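Local atomic coordinates of uncharacterized protein (PDB entry 4R29), a protein that probably methylates a zinc-binding cysteine in the host proteins TAB2 and TAB3, using S-adenosylmethionine as methyl donor, and so blocks NF-kappa-B signalling. Residues K189-I194 / K214-K219; E85-N90 / G105-G110; F136-E139 / F143-I146; H123-C126 / D130-C133. The protein carries 1 engineered substitution. All blocks are in the same frame, centred on the assembly; numbering follows the deposited sequence.

Interaction 1. Residues K189-I194 / K214-K219; sequences KSEMII and KYINNK. With SAM (S-adenosylmethionine), chain E.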
loop_
_atom_site.group_PDB
_atom_site.type_symbol
_atom_site.label_atom_id
_atom_site.label_comp_id
_atom_site.label_asym_id
_atom_site.label_seq_id
_atom_site.Cartn_x
_atom_site.Cartn_y
_atom_site.Cartn_z
ATOM N N LYS A 189 -9.739 -6.211 18.710
ATOM C CA LYS A 189 -10.873 -7.070 18.350
ATOM C C LYS A 189 -11.014 -7.276 16.839
ATOM O O LYS A 189 -11.303 -8.382 16.391
ATOM C CB LYS A 189 -12.199 -6.530 18.905
ATOM C CG LYS A 189 -12.356 -6.649 20.421
ATOM C CD LYS A 189 -13.727 -6.085 20.835
ATOM C CE LYS A 189 -13.976 -6.153 22.354
ATOM N NZ LYS A 189 -15.375 -5.670 22.668
ATOM N N SER A 190 -10.836 -6.208 16.067
ATOM C CA SER A 190 -11.001 -6.282 14.621
ATOM C C SER A 190 -9.829 -7.056 14.015
ATOM O O SER A 190 -10.002 -7.782 13.043
ATOM C CB SER A 190 -11.161 -4.890 13.987
ATOM O OG SER A 190 -9.937 -4.168 13.987
ATOM N N GLU A 191 -8.652 -6.929 14.620
ATOM C CA GLU A 191 -7.515 -7.771 14.234
ATOM C C GLU A 191 -7.799 -9.253 14.453
ATOM O O GLU A 191 -7.364 -10.090 13.662
ATOM C CB GLU A 191 -6.249 -7.392 15.015
ATOM C CG GLU A 191 -5.561 -6.114 14.534
ATOM C CD GLU A 191 -5.181 -6.166 13.056
ATOM O OE1 GLU A 191 -5.919 -5.610 12.233
ATOM O OE2 GLU A 191 -4.133 -6.740 12.716
ATOM N N MET A 192 -8.481 -9.599 15.547
ATOM C CA MET A 192 -8.720 -11.009 15.809
ATOM C C MET A 192 -9.584 -11.556 14.674
ATOM O O MET A 192 -9.473 -12.716 14.296
ATOM C CB MET A 192 -9.388 -11.224 17.175
ATOM C CG MET A 192 -9.671 -12.690 17.516
ATOM S SD MET A 192 -8.181 -13.744 17.672
ATOM C CE MET A 192 -7.635 -13.453 19.369
ATOM N N ILE A 193 -10.422 -10.695 14.105
ATOM C CA ILE A 193 -11.340 -11.130 13.056
ATOM C C ILE A 193 -10.651 -11.368 11.691
ATOM O O ILE A 193 -10.969 -12.333 10.979
ATOM C CB ILE A 193 -12.490 -10.105 12.847
ATOM C CG1 ILE A 193 -13.206 -9.784 14.168
ATOM C CG2 ILE A 193 -13.441 -10.595 11.790
ATOM C CD1 ILE A 193 -14.185 -10.814 14.618
ATOM N N ILE A 194 -9.713 -10.503 11.316
ATOM C CA ILE A 194 -9.168 -10.594 9.954
ATOM C C ILE A 194 -7.657 -10.814 9.837
ATOM O O ILE A 194 -7.144 -10.973 8.728
ATOM C CB ILE A 194 -9.559 -9.365 9.117
ATOM C CG1 ILE A 194 -9.265 -8.076 9.890
ATOM C CG2 ILE A 194 -11.028 -9.432 8.718
ATOM C CD1 ILE A 194 -7.859 -7.588 9.751
ATOM N N LYS A 214 -1.243 -14.958 18.560
ATOM C CA LYS A 214 -0.994 -15.063 20.001
ATOM C C LYS A 214 -0.776 -13.699 20.664
ATOM O O LYS A 214 -1.274 -13.458 21.769
ATOM C CB LYS A 214 0.159 -16.016 20.327
ATOM C CG LYS A 214 0.648 -15.885 21.771
ATOM C CD LYS A 214 0.624 -17.218 22.547
ATOM C CE LYS A 214 -0.793 -17.653 23.008
ATOM N NZ LYS A 214 -1.333 -16.921 24.205
ATOM N N TYR A 215 -0.046 -12.811 19.989
ATOM C CA TYR A 215 0.083 -11.428 20.437
ATOM C C TYR A 215 -1.282 -10.698 20.528
ATOM O O TYR A 215 -1.571 -10.018 21.523
ATOM C CB TYR A 215 1.044 -10.673 19.521
ATOM C CG TYR A 215 0.932 -9.165 19.604
ATOM C CD1 TYR A 215 1.649 -8.425 20.556
ATOM C CD2 TYR A 215 0.113 -8.478 18.725
ATOM C CE1 TYR A 215 1.526 -7.034 20.620
ATOM C CE2 TYR A 215 -0.019 -7.103 18.779
ATOM C CZ TYR A 215 0.677 -6.386 19.716
ATOM O OH TYR A 215 0.504 -5.016 19.713
ATOM N N ILE A 216 -2.119 -10.835 19.495
ATOM C CA ILE A 216 -3.472 -10.262 19.522
ATOM C C ILE A 216 -4.296 -10.887 20.663
ATOM O O ILE A 216 -4.981 -10.189 21.422
ATOM C CB ILE A 216 -4.217 -10.489 18.179
ATOM C CG1 ILE A 216 -3.567 -9.684 17.042
ATOM C CG2 ILE A 216 -5.729 -10.180 18.320
ATOM C CD1 ILE A 216 -3.373 -8.176 17.361
ATOM N N ASN A 217 -4.227 -12.211 20.775
ATOM C CA ASN A 217 -4.946 -12.908 21.825
ATOM C C ASN A 217 -4.582 -12.373 23.209
ATOM O O ASN A 217 -5.454 -12.099 24.021
ATOM C CB ASN A 217 -4.710 -14.414 21.749
ATOM C CG ASN A 217 -5.415 -15.166 22.871
ATOM O OD1 ASN A 217 -6.646 -15.225 22.927
ATOM N ND2 ASN A 217 -4.631 -15.728 23.785
ATOM N N ASN A 218 -3.294 -12.210 23.464
ATOM C CA ASN A 218 -2.848 -11.645 24.728
ATOM C C ASN A 218 -3.438 -10.279 25.028
ATOM O O ASN A 218 -3.911 -10.036 26.129
ATOM C CB ASN A 218 -1.330 -11.606 24.787
ATOM C CG ASN A 218 -0.746 -12.977 25.023
ATOM O OD1 ASN A 218 -1.466 -13.890 25.437
ATOM N ND2 ASN A 218 0.552 -13.143 24.753
ATOM N N LYS A 219 -3.417 -9.394 24.044
ATOM C CA LYS A 219 -4.100 -8.106 24.149
ATOM C C LYS A 219 -5.541 -8.147 24.710
ATOM O O LYS A 219 -6.032 -7.129 25.199
ATOM C CB LYS A 219 -4.114 -7.426 22.787
ATOM C CG LYS A 219 -3.422 -6.095 22.771
ATOM C CD LYS A 219 -1.957 -6.262 22.499
ATOM C CE LYS A 219 -1.289 -4.898 22.586
ATOM N NZ LYS A 219 -2.300 -3.807 22.261
HETATM N N SAM E . 3.320 -3.710 4.403
HETATM C CA SAM E . 2.803 -5.039 4.730
HETATM C C SAM E . 2.910 -5.992 3.544
HETATM O O SAM E . 2.895 -7.212 3.741
HETATM O OXT SAM E . 2.982 -5.554 2.383
HETATM C CB SAM E . 1.344 -5.002 5.173
HETATM C CG SAM E . 1.117 -4.407 6.554
HETATM S SD SAM E . -0.496 -4.839 7.282
HETATM C CE SAM E . -0.246 -3.966 8.849
HETATM C "C5'" SAM E . -0.126 -6.512 7.866
HETATM C "C4'" SAM E . -1.366 -7.146 8.489
HETATM O "O4'" SAM E . -1.251 -8.558 8.476
HETATM C "C3'" SAM E . -1.563 -6.722 9.941
HETATM O "O3'" SAM E . -2.418 -5.599 10.043
HETATM C "C2'" SAM E . -2.163 -7.951 10.587
HETATM O "O2'" SAM E . -3.551 -7.795 10.527
HETATM C "C1'" SAM E . -1.782 -9.111 9.669
HETATM N N9 SAM E . -0.709 -9.971 10.205
HETATM C C8 SAM E . -0.769 -11.331 10.349
HETATM N N7 SAM E . 0.405 -11.780 10.829
HETATM C C5 SAM E . 1.225 -10.717 10.988
HETATM C C6 SAM E . 2.532 -10.615 11.442
HETATM N N6 SAM E . 3.195 -11.704 11.820
HETATM N N1 SAM E . 3.128 -9.378 11.500
HETATM C C2 SAM E . 2.433 -8.251 11.095
HETATM N N3 SAM E . 1.134 -8.357 10.640
HETATM C C4 SAM E . 0.538 -9.575 10.586
#

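Interaction 2. Residues E85-N90 / G105-G110; sequences EPISRN and GKRPMG. With SAM (S-adenosylmethionine), chain E.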
loop_
_atom_site.group_PDB
_atom_site.type_symbol
_atom_site.label_atom_id
_atom_site.label_comp_id
_atom_site.label_asym_id
_atom_site.label_seq_id
_atom_site.Cartn_x
_atom_site.Cartn_y
_atom_site.Cartn_z
ATOM N N GLU A 85 6.835 -19.040 -2.523
ATOM C CA GLU A 85 7.114 -19.485 -1.165
ATOM C C GLU A 85 6.865 -18.329 -0.197
ATOM O O GLU A 85 7.089 -17.171 -0.544
ATOM C CB GLU A 85 8.584 -19.892 -1.029
ATOM C CG GLU A 85 8.966 -21.205 -1.678
ATOM C CD GLU A 85 10.472 -21.408 -1.702
ATOM O OE1 GLU A 85 11.187 -20.699 -0.949
ATOM O OE2 GLU A 85 10.941 -22.269 -2.480
ATOM N N PRO A 86 6.433 -18.640 1.033
ATOM C CA PRO A 86 6.232 -17.630 2.076
ATOM C C PRO A 86 7.482 -16.809 2.361
ATOM O O PRO A 86 8.597 -17.340 2.414
ATOM C CB PRO A 86 5.894 -18.469 3.311
ATOM C CG PRO A 86 5.287 -19.697 2.775
ATOM C CD PRO A 86 6.013 -19.978 1.478
ATOM N N ILE A 87 7.285 -15.513 2.555
ATOM C CA ILE A 87 8.357 -14.636 2.957
ATOM C C ILE A 87 8.223 -14.469 4.454
ATOM O O ILE A 87 7.182 -14.788 5.044
ATOM C CB ILE A 87 8.208 -13.225 2.328
ATOM C CG1 ILE A 87 6.851 -12.621 2.717
ATOM C CG2 ILE A 87 8.334 -13.294 0.823
ATOM C CD1 ILE A 87 6.769 -11.096 2.626
ATOM N N SER A 88 9.273 -13.946 5.067
ATOM C CA SER A 88 9.160 -13.459 6.421
ATOM C C SER A 88 8.518 -12.081 6.412
ATOM O O SER A 88 8.864 -11.213 5.593
ATOM C CB SER A 88 10.530 -13.370 7.101
ATOM O OG SER A 88 10.451 -12.503 8.216
ATOM N N ARG A 89 7.579 -11.907 7.339
ATOM C CA ARG A 89 6.972 -10.626 7.661
ATOM C C ARG A 89 8.018 -9.503 7.746
ATOM O O ARG A 89 7.735 -8.346 7.410
ATOM C CB ARG A 89 6.226 -10.762 8.997
ATOM C CG ARG A 89 6.261 -9.519 9.872
ATOM C CD ARG A 89 5.331 -8.479 9.282
ATOM N NE ARG A 89 5.412 -7.194 9.968
ATOM C CZ ARG A 89 4.823 -6.092 9.523
ATOM N NH1 ARG A 89 4.128 -6.131 8.391
ATOM N NH2 ARG A 89 4.942 -4.957 10.196
ATOM N N ASN A 90 9.216 -9.851 8.209
ATOM C CA ASN A 90 10.317 -8.892 8.327
ATOM C C ASN A 90 10.770 -8.258 7.009
ATOM O O ASN A 90 11.209 -7.116 7.004
ATOM C CB ASN A 90 11.506 -9.519 9.053
ATOM C CG ASN A 90 11.183 -9.855 10.494
ATOM O OD1 ASN A 90 10.431 -9.132 11.158
ATOM N ND2 ASN A 90 11.719 -10.969 10.980
ATOM N N GLY A 105 9.345 -10.442 -7.403
ATOM C CA GLY A 105 8.611 -11.673 -7.641
ATOM C C GLY A 105 8.511 -12.660 -6.479
ATOM O O GLY A 105 8.075 -13.796 -6.669
ATOM N N LYS A 106 8.898 -12.247 -5.278
ATOM C CA LYS A 106 8.819 -13.139 -4.116
ATOM C C LYS A 106 7.378 -13.474 -3.738
ATOM O O LYS A 106 7.103 -14.551 -3.211
ATOM C CB LYS A 106 9.483 -12.519 -2.893
ATOM C CG LYS A 106 10.985 -12.568 -2.871
ATOM C CD LYS A 106 11.461 -12.263 -1.463
ATOM C CE LYS A 106 12.910 -11.936 -1.452
ATOM N NZ LYS A 106 13.178 -10.950 -2.549
ATOM N N ARG A 107 6.465 -12.542 -3.984
ATOM C CA ARG A 107 5.061 -12.754 -3.644
ATOM C C ARG A 107 4.177 -11.943 -4.587
ATOM O O ARG A 107 4.649 -11.014 -5.239
ATOM C CB ARG A 107 4.778 -12.383 -2.165
ATOM C CG ARG A 107 5.078 -10.933 -1.809
ATOM C CD ARG A 107 4.669 -10.586 -0.368
ATOM N NE ARG A 107 4.868 -9.166 -0.107
ATOM C CZ ARG A 107 4.237 -8.456 0.830
ATOM N NH1 ARG A 107 3.340 -9.032 1.642
ATOM N NH2 ARG A 107 4.512 -7.165 0.961
ATOM N N PRO A 108 2.890 -12.299 -4.660
ATOM C CA PRO A 108 1.989 -11.634 -5.609
ATOM C C PRO A 108 1.412 -10.266 -5.171
ATOM O O PRO A 108 0.994 -9.507 -6.037
ATOM C CB PRO A 108 0.870 -12.676 -5.807
ATOM C CG PRO A 108 0.841 -13.430 -4.521
ATOM C CD PRO A 108 2.294 -13.522 -4.093
ATOM N N MET A 109 1.335 -9.974 -3.879
ATOM C CA MET A 109 0.907 -8.635 -3.457
ATOM C C MET A 109 1.396 -8.161 -2.094
ATOM O O MET A 109 1.831 -8.946 -1.250
ATOM C CB MET A 109 -0.600 -8.369 -3.666
ATOM C CG MET A 109 -1.527 -8.644 -2.544
ATOM S SD MET A 109 -1.614 -7.536 -1.095
ATOM C CE MET A 109 -2.459 -8.750 -0.077
ATOM N N GLY A 110 1.395 -6.841 -1.955
ATOM C CA GLY A 110 1.817 -6.162 -0.744
ATOM C C GLY A 110 0.991 -4.895 -0.619
ATOM O O GLY A 110 0.329 -4.481 -1.571
HETATM N N SAM E . 3.320 -3.710 4.403
HETATM C CA SAM E . 2.803 -5.039 4.730
HETATM C C SAM E . 2.910 -5.992 3.544
HETATM O O SAM E . 2.895 -7.212 3.741
HETATM O OXT SAM E . 2.982 -5.554 2.383
HETATM C CB SAM E . 1.344 -5.002 5.173
HETATM C CG SAM E . 1.117 -4.407 6.554
HETATM S SD SAM E . -0.496 -4.839 7.282
HETATM C CE SAM E . -0.246 -3.966 8.849
HETATM C "C5'" SAM E . -0.126 -6.512 7.866
HETATM C "C4'" SAM E . -1.366 -7.146 8.489
HETATM O "O4'" SAM E . -1.251 -8.558 8.476
HETATM C "C3'" SAM E . -1.563 -6.722 9.941
HETATM O "O3'" SAM E . -2.418 -5.599 10.043
HETATM C "C2'" SAM E . -2.163 -7.951 10.587
HETATM O "O2'" SAM E . -3.551 -7.795 10.527
HETATM C "C1'" SAM E . -1.782 -9.111 9.669
HETATM N N9 SAM E . -0.709 -9.971 10.205
HETATM C C8 SAM E . -0.769 -11.331 10.349
HETATM N N7 SAM E . 0.405 -11.780 10.829
HETATM C C5 SAM E . 1.225 -10.717 10.988
HETATM C C6 SAM E . 2.532 -10.615 11.442
HETATM N N6 SAM E . 3.195 -11.704 11.820
HETATM N N1 SAM E . 3.128 -9.378 11.500
HETATM C C2 SAM E . 2.433 -8.251 11.095
HETATM N N3 SAM E . 1.134 -8.357 10.640
HETATM C C4 SAM E . 0.538 -9.575 10.586
HETATM O O HOH W 1 5.047 -15.584 -1.385
HETATM O O HOH W 2 8.957 -17.226 -3.565
#

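Interaction 3. Residues F136-E139 / F143-I146; sequences FPKE and FLYI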
loop_
_atom_site.group_PDB
_atom_site.type_symbol
_atom_site.label_atom_id
_atom_site.label_comp_id
_atom_site.label_asym_id
_atom_site.label_seq_id
_atom_site.Cartn_x
_atom_site.Cartn_y
_atom_site.Cartn_z
ATOM N N PHE A 136 -6.189 4.189 -2.671
ATOM C CA PHE A 136 -7.349 4.857 -2.079
ATOM C C PHE A 136 -7.004 5.533 -0.764
ATOM O O PHE A 136 -6.042 5.150 -0.101
ATOM C CB PHE A 136 -8.515 3.892 -1.883
ATOM C CG PHE A 136 -8.152 2.647 -1.140
ATOM C CD1 PHE A 136 -7.603 1.561 -1.811
ATOM C CD2 PHE A 136 -8.362 2.553 0.220
ATOM C CE1 PHE A 136 -7.271 0.401 -1.136
ATOM C CE2 PHE A 136 -8.020 1.385 0.911
ATOM C CZ PHE A 136 -7.473 0.309 0.225
ATOM N N PRO A 137 -7.798 6.548 -0.386
ATOM C CA PRO A 137 -7.578 7.298 0.855
ATOM C C PRO A 137 -7.587 6.382 2.079
ATOM O O PRO A 137 -8.371 5.445 2.136
ATOM C CB PRO A 137 -8.791 8.246 0.913
ATOM C CG PRO A 137 -9.243 8.389 -0.507
ATOM C CD PRO A 137 -8.981 7.035 -1.127
ATOM N N LYS A 138 -6.724 6.652 3.049
ATOM C CA LYS A 138 -6.765 5.894 4.276
ATOM C C LYS A 138 -7.982 6.300 5.068
ATOM O O LYS A 138 -8.251 7.490 5.245
ATOM C CB LYS A 138 -5.523 6.107 5.131
ATOM C CG LYS A 138 -5.583 5.325 6.439
ATOM C CD LYS A 138 -4.191 5.047 7.008
ATOM C CE LYS A 138 -4.256 4.470 8.428
ATOM N NZ LYS A 138 -5.486 3.642 8.668
ATOM N N GLU A 139 -8.723 5.290 5.516
ATOM C CA GLU A 139 -9.766 5.444 6.521
ATOM C C GLU A 139 -9.270 6.333 7.665
ATOM O O GLU A 139 -8.132 6.196 8.116
ATOM C CB GLU A 139 -10.124 4.057 7.070
ATOM C CG GLU A 139 -11.180 4.051 8.154
ATOM C CD GLU A 139 -12.540 4.435 7.619
ATOM O OE1 GLU A 139 -12.625 4.829 6.430
ATOM O OE2 GLU A 139 -13.520 4.336 8.385
ATOM N N PHE A 143 -4.606 12.754 4.959
ATOM C CA PHE A 143 -3.574 12.906 3.941
ATOM C C PHE A 143 -3.026 11.581 3.439
ATOM O O PHE A 143 -2.421 11.527 2.376
ATOM C CB PHE A 143 -2.434 13.800 4.447
ATOM C CG PHE A 143 -1.809 13.334 5.739
ATOM C CD1 PHE A 143 -0.790 12.389 5.734
ATOM C CD2 PHE A 143 -2.225 13.857 6.955
ATOM C CE1 PHE A 143 -0.204 11.959 6.925
ATOM C CE2 PHE A 143 -1.645 13.434 8.153
ATOM C CZ PHE A 143 -0.632 12.484 8.137
ATOM N N LEU A 144 -3.252 10.523 4.211
ATOM C CA LEU A 144 -2.685 9.218 3.933
ATOM C C LEU A 144 -3.479 8.450 2.874
ATOM O O LEU A 144 -4.714 8.448 2.878
ATOM C CB LEU A 144 -2.624 8.402 5.223
ATOM C CG LEU A 144 -1.244 8.049 5.779
ATOM C CD1 LEU A 144 -0.202 9.100 5.419
ATOM C CD2 LEU A 144 -1.311 7.827 7.288
ATOM N N TYR A 145 -2.753 7.811 1.961
ATOM C CA TYR A 145 -3.357 6.908 0.981
ATOM C C TYR A 145 -2.798 5.498 1.119
ATOM O O TYR A 145 -1.612 5.321 1.343
ATOM C CB TYR A 145 -3.129 7.424 -0.437
ATOM C CG TYR A 145 -3.936 8.648 -0.730
ATOM C CD1 TYR A 145 -3.507 9.902 -0.309
ATOM C CD2 TYR A 145 -5.151 8.553 -1.397
ATOM C CE1 TYR A 145 -4.263 11.029 -0.556
ATOM C CE2 TYR A 145 -5.911 9.679 -1.658
ATOM C CZ TYR A 145 -5.463 10.913 -1.233
ATOM O OH TYR A 145 -6.219 12.037 -1.494
ATOM N N ILE A 146 -3.668 4.503 1.008
ATOM C CA ILE A 146 -3.249 3.107 0.963
ATOM C C ILE A 146 -2.865 2.730 -0.472
ATOM O O ILE A 146 -3.569 3.078 -1.425
ATOM C CB ILE A 146 -4.393 2.165 1.417
ATOM C CG1 ILE A 146 -4.938 2.589 2.776
ATOM C CG2 ILE A 146 -3.930 0.707 1.440
ATOM C CD1 ILE A 146 -3.992 2.346 3.878
#

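Interaction 4. Residues H123-C126 / D130-C133; sequences HALC and DICC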
loop_
_atom_site.group_PDB
_atom_site.type_symbol
_atom_site.label_atom_id
_atom_site.label_comp_id
_atom_site.label_asym_id
_atom_site.label_seq_id
_atom_site.Cartn_x
_atom_site.Cartn_y
_atom_site.Cartn_z
ATOM N N HIS A 123 5.227 6.560 -7.936
ATOM C CA HIS A 123 5.196 6.834 -9.370
ATOM C C HIS A 123 6.110 5.892 -10.152
ATOM O O HIS A 123 5.736 5.405 -11.211
ATOM C CB HIS A 123 5.483 8.316 -9.657
ATOM C CG HIS A 123 4.330 9.204 -9.321
ATOM N ND1 HIS A 123 4.006 9.546 -8.022
ATOM C CD2 HIS A 123 3.371 9.758 -10.103
ATOM C CE1 HIS A 123 2.915 10.291 -8.024
ATOM N NE2 HIS A 123 2.512 10.438 -9.270
ATOM N N ALA A 124 7.296 5.625 -9.612
ATOM C CA ALA A 124 8.234 4.696 -10.243
ATOM C C ALA A 124 7.657 3.276 -10.313
ATOM O O ALA A 124 7.833 2.564 -11.316
ATOM C CB ALA A 124 9.586 4.698 -9.505
ATOM N N LEU A 125 6.978 2.874 -9.236
ATOM C CA LEU A 125 6.402 1.540 -9.106
ATOM C C LEU A 125 5.416 1.244 -10.234
ATOM O O LEU A 125 5.366 0.124 -10.767
ATOM C CB LEU A 125 5.635 1.447 -7.787
ATOM C CG LEU A 125 6.143 0.575 -6.659
ATOM C CD1 LEU A 125 4.949 0.301 -5.748
ATOM C CD2 LEU A 125 6.746 -0.741 -7.170
ATOM N N CYS A 126 4.614 2.257 -10.557
ATOM C CA CYS A 126 3.568 2.167 -11.569
ATOM C C CYS A 126 4.075 2.065 -13.002
ATOM O O CYS A 126 3.291 1.793 -13.921
ATOM C CB CYS A 126 2.645 3.372 -11.449
ATOM S SG CYS A 126 1.574 3.261 -10.023
ATOM N N ASP A 130 3.747 -5.205 -15.694
ATOM C CA ASP A 130 2.867 -6.118 -14.959
ATOM C C ASP A 130 2.739 -5.788 -13.468
ATOM O O ASP A 130 2.335 -6.632 -12.675
ATOM C CB ASP A 130 3.328 -7.559 -15.128
ATOM C CG ASP A 130 3.589 -7.912 -16.578
ATOM O OD1 ASP A 130 2.618 -7.882 -17.367
ATOM O OD2 ASP A 130 4.761 -8.201 -16.923
ATOM N N ILE A 131 3.102 -4.564 -13.102
ATOM C CA ILE A 131 2.966 -4.091 -11.737
ATOM C C ILE A 131 1.783 -3.125 -11.631
ATOM O O ILE A 131 1.798 -2.055 -12.241
ATOM C CB ILE A 131 4.253 -3.387 -11.275
ATOM C CG1 ILE A 131 5.448 -4.332 -11.412
ATOM C CG2 ILE A 131 4.117 -2.923 -9.845
ATOM C CD1 ILE A 131 5.342 -5.551 -10.544
ATOM N N CYS A 132 0.764 -3.511 -10.865
ATOM C CA CYS A 132 -0.401 -2.656 -10.643
ATOM C C CYS A 132 -0.520 -2.164 -9.192
ATOM O O CYS A 132 -0.179 -2.879 -8.239
ATOM C CB CYS A 132 -1.682 -3.389 -11.043
ATOM S SG CYS A 132 -1.689 -4.037 -12.734
ATOM N N CYS A 133 -1.014 -0.941 -9.035
ATOM C CA CYS A 133 -1.284 -0.375 -7.714
ATOM C C CYS A 133 -2.745 0.058 -7.597
ATOM O O CYS A 133 -3.200 0.925 -8.344
ATOM C CB CYS A 133 -0.375 0.830 -7.442
ATOM S SG CYS A 133 1.387 0.418 -7.292
HETATM O O HOH W 3 0.910 0.548 -13.225
#

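Interaction 1. Residues K189-I194 / K214-K219
Met192 CG stands anti to the backbone N (chi1 180°), and bends at the next two torsions bring the methyl CE across to Ile216 and Asn217 of the other helix. In Ile216, chi1 (-68°) places CG1 anti to the carbonyl carbon and CG2 on the side of Met192, and the bend at chi2 turns CD1 to Glu191.

The contact joins helices 186-201 and 206-219, which pack roughly antiparallel. The axes of the two short segments approach to 9.5 Å at an angle of 145°. Met192 CE sits 3.9 Å from Ile216 CG2. It also rests on the backbone of the opposite helix, 3.7 Å from Asn217 CA. Ile216 CD1 meets the root of Glu191, 3.8 Å from its CB, and the two side chains cross at about a right angle. No hydrogen bond links the two segments.

The end of Glu191 leads away from the partner helix, to the S-adenosylmethionine. Glu191 OE2 accepts a bond from the ribose hydroxyl O2' of the ligand, at 2.5 Å. So short a length is doubtful at 2.31 Å resolution and is no evidence of unusual strength. A weak bond comes from O3' of the ligand, 3.4 Å from Glu191 OE2. Tyr212 also bonds OE2, while Lys171 forms a salt bridge with OE1.

One residue therefore has two roles. The apolar base of Glu191 packs against Ile216, and its acidic end receives the ribose hydroxyls, an arrangement common in S-adenosylmethionine pockets. The charge of Lys171 would be expected to favour the ionised carboxylate.

Interaction 2. Residues E85-N90 / G105-G110
Ile87 lies over one face of the Arg107 guanidinium and also touches Lys106. Its CG1 takes the position between the backbone N and the carbonyl carbon (chi1 57°). This puts CD1 3.7 Å from Arg107 CD and leaves CG2 4.0 Å from Lys106 CB. Lys106 crosses Ile87 at about a right angle, and its amino end leads away.

Arg107 has a similar first torsion (chi1 60°), but its chain then runs extended from CG to NE. That reach brings its flat end to the carboxylate of S-adenosylmethionine, which lies at the guanidinium edge and in its plane. Arg107 NH1 bonds ligand O at 2.8 Å, and Arg107 NH2 bonds ligand OXT at 2.6 Å. Thr101 accepts from NE, and the backbone carbonyls of Phe202 and Ser98 accept from NH1 and NH2.

Ligand C2 lies over one face of the Arg89 guanidinium, offset toward its rim, and Arg89 CD is 3.3 Å from ligand N1. At the outer end, a water donates to both Glu85 O and Lys106 O and bridges the loops.

The paired bonds between guanidinium and carboxylate fix the methionine end of the cofactor. Two backbone carbonyls and the Thr101 hydroxyl hold the arginine in this orientation.

Interaction 3. Residues F136-E139 / F143-I146
The Phe136 ring carries Ile146 over one face. Ile146 CB makes a CH-pi contact there, 4.0 Å from the ring centroid and displaced toward the rim. The ring gets there because Phe136 CG lies between the backbone N and the carbonyl carbon (chi1 52°), which swings it over the neighbouring strand. The Tyr145 ring meets Pro137 obliquely, with Tyr145 CE2 3.8 Å from Pro137 CG.

These pairs close the hairpin of strands 131-137 and 145-151. Phe136 and Ile146 form an antiparallel hydrogen-bonded pair. Phe136 N donates to Ile146 O at 3.1 Å, and Ile146 N returns a bond of 2.7 Å to Phe136 O. Pro137 and Tyr145 follow as a non-hydrogen-bonded pair. Beyond the paired strands, Lys138 N donates to Leu144 O at 2.7 Å, nearly straight at 170°, but from above the carbonyl plane. The Lys138 and Leu144 side chains run side by side, with their CB atoms 3.7 Å apart.

Ile146 also touches Gln111 and Ser113 on the third strand, 109-114. Proline has no N-H to donate, and its place in the non-hydrogen-bonded pair costs the ladder no bond. Backbone bonds thus set the register here, while the side chains add apolar packing.

Interaction 4. Residues H123-C126 / D130-C133
This is apolar packing between the end of helix 120-125 and the start of strand 131-137, an outermost strand of the three-stranded sheet. Leu125 and Cys126 face Ile131 and Cys133 across the short connection between the two elements, and no direct hydrogen bond joins the segments.

Cys133 SG is the shared point. It lies 3.9 Å from Leu125 CD1. Cys126 SG is also 3.9 Å from Cys133 SG, far too long for a disulfide. In both cysteines SG sits anti to the carbonyl carbon, at chi1 -74° in Cys126 and -67° in Cys133. With these torsions the two sulfurs meet each other.

Ile131 meets the carbonyl of Leu125. Its CG2 stands anti to the backbone N and comes 3.4 Å from Leu125 O. The same methyl is 4.3 Å from Leu125 CD2, a looser contact.

One water joins the two backbones. It donates to Cys126 O at 2.8 Å and to Ile131 O at 2.9 Å.

Leu125 and Ile131 both continue onto Val149 of the adjacent strand 145-151, and Cys133 reaches Val147. The helix also packs on helix 59-76, where Leu125 touches Met73.

The two thiols act here as apolar packing groups and form no covalent link. The water bridges two nearby carbonyl oxygens, both acceptors, which could not bond each other directly.

Interactions 1 and 2 both touch S-adenosylmethionine. Interaction 1 meets its ribose, while interaction 2 meets its carboxylate through Arg107 and its adenine through Arg89. Their centres are 22 Å apart and their nearest atoms about 9 Å, so the cofactor spans the gap. Interactions 2, 3 and 4 all reach the three-stranded sheet. Interactions 3 and 4 share strand 131-137, one at each end, with centres 17 Å apart. Neither touches the cofactor, but the side chain of Ile146 lies about 9 Å from it and about 4 Å from that of Gln111, a cofactor-binding residue. Interaction 4 is farthest from interaction 1, with centres 32 Å apart on opposite sides of the chain's centre.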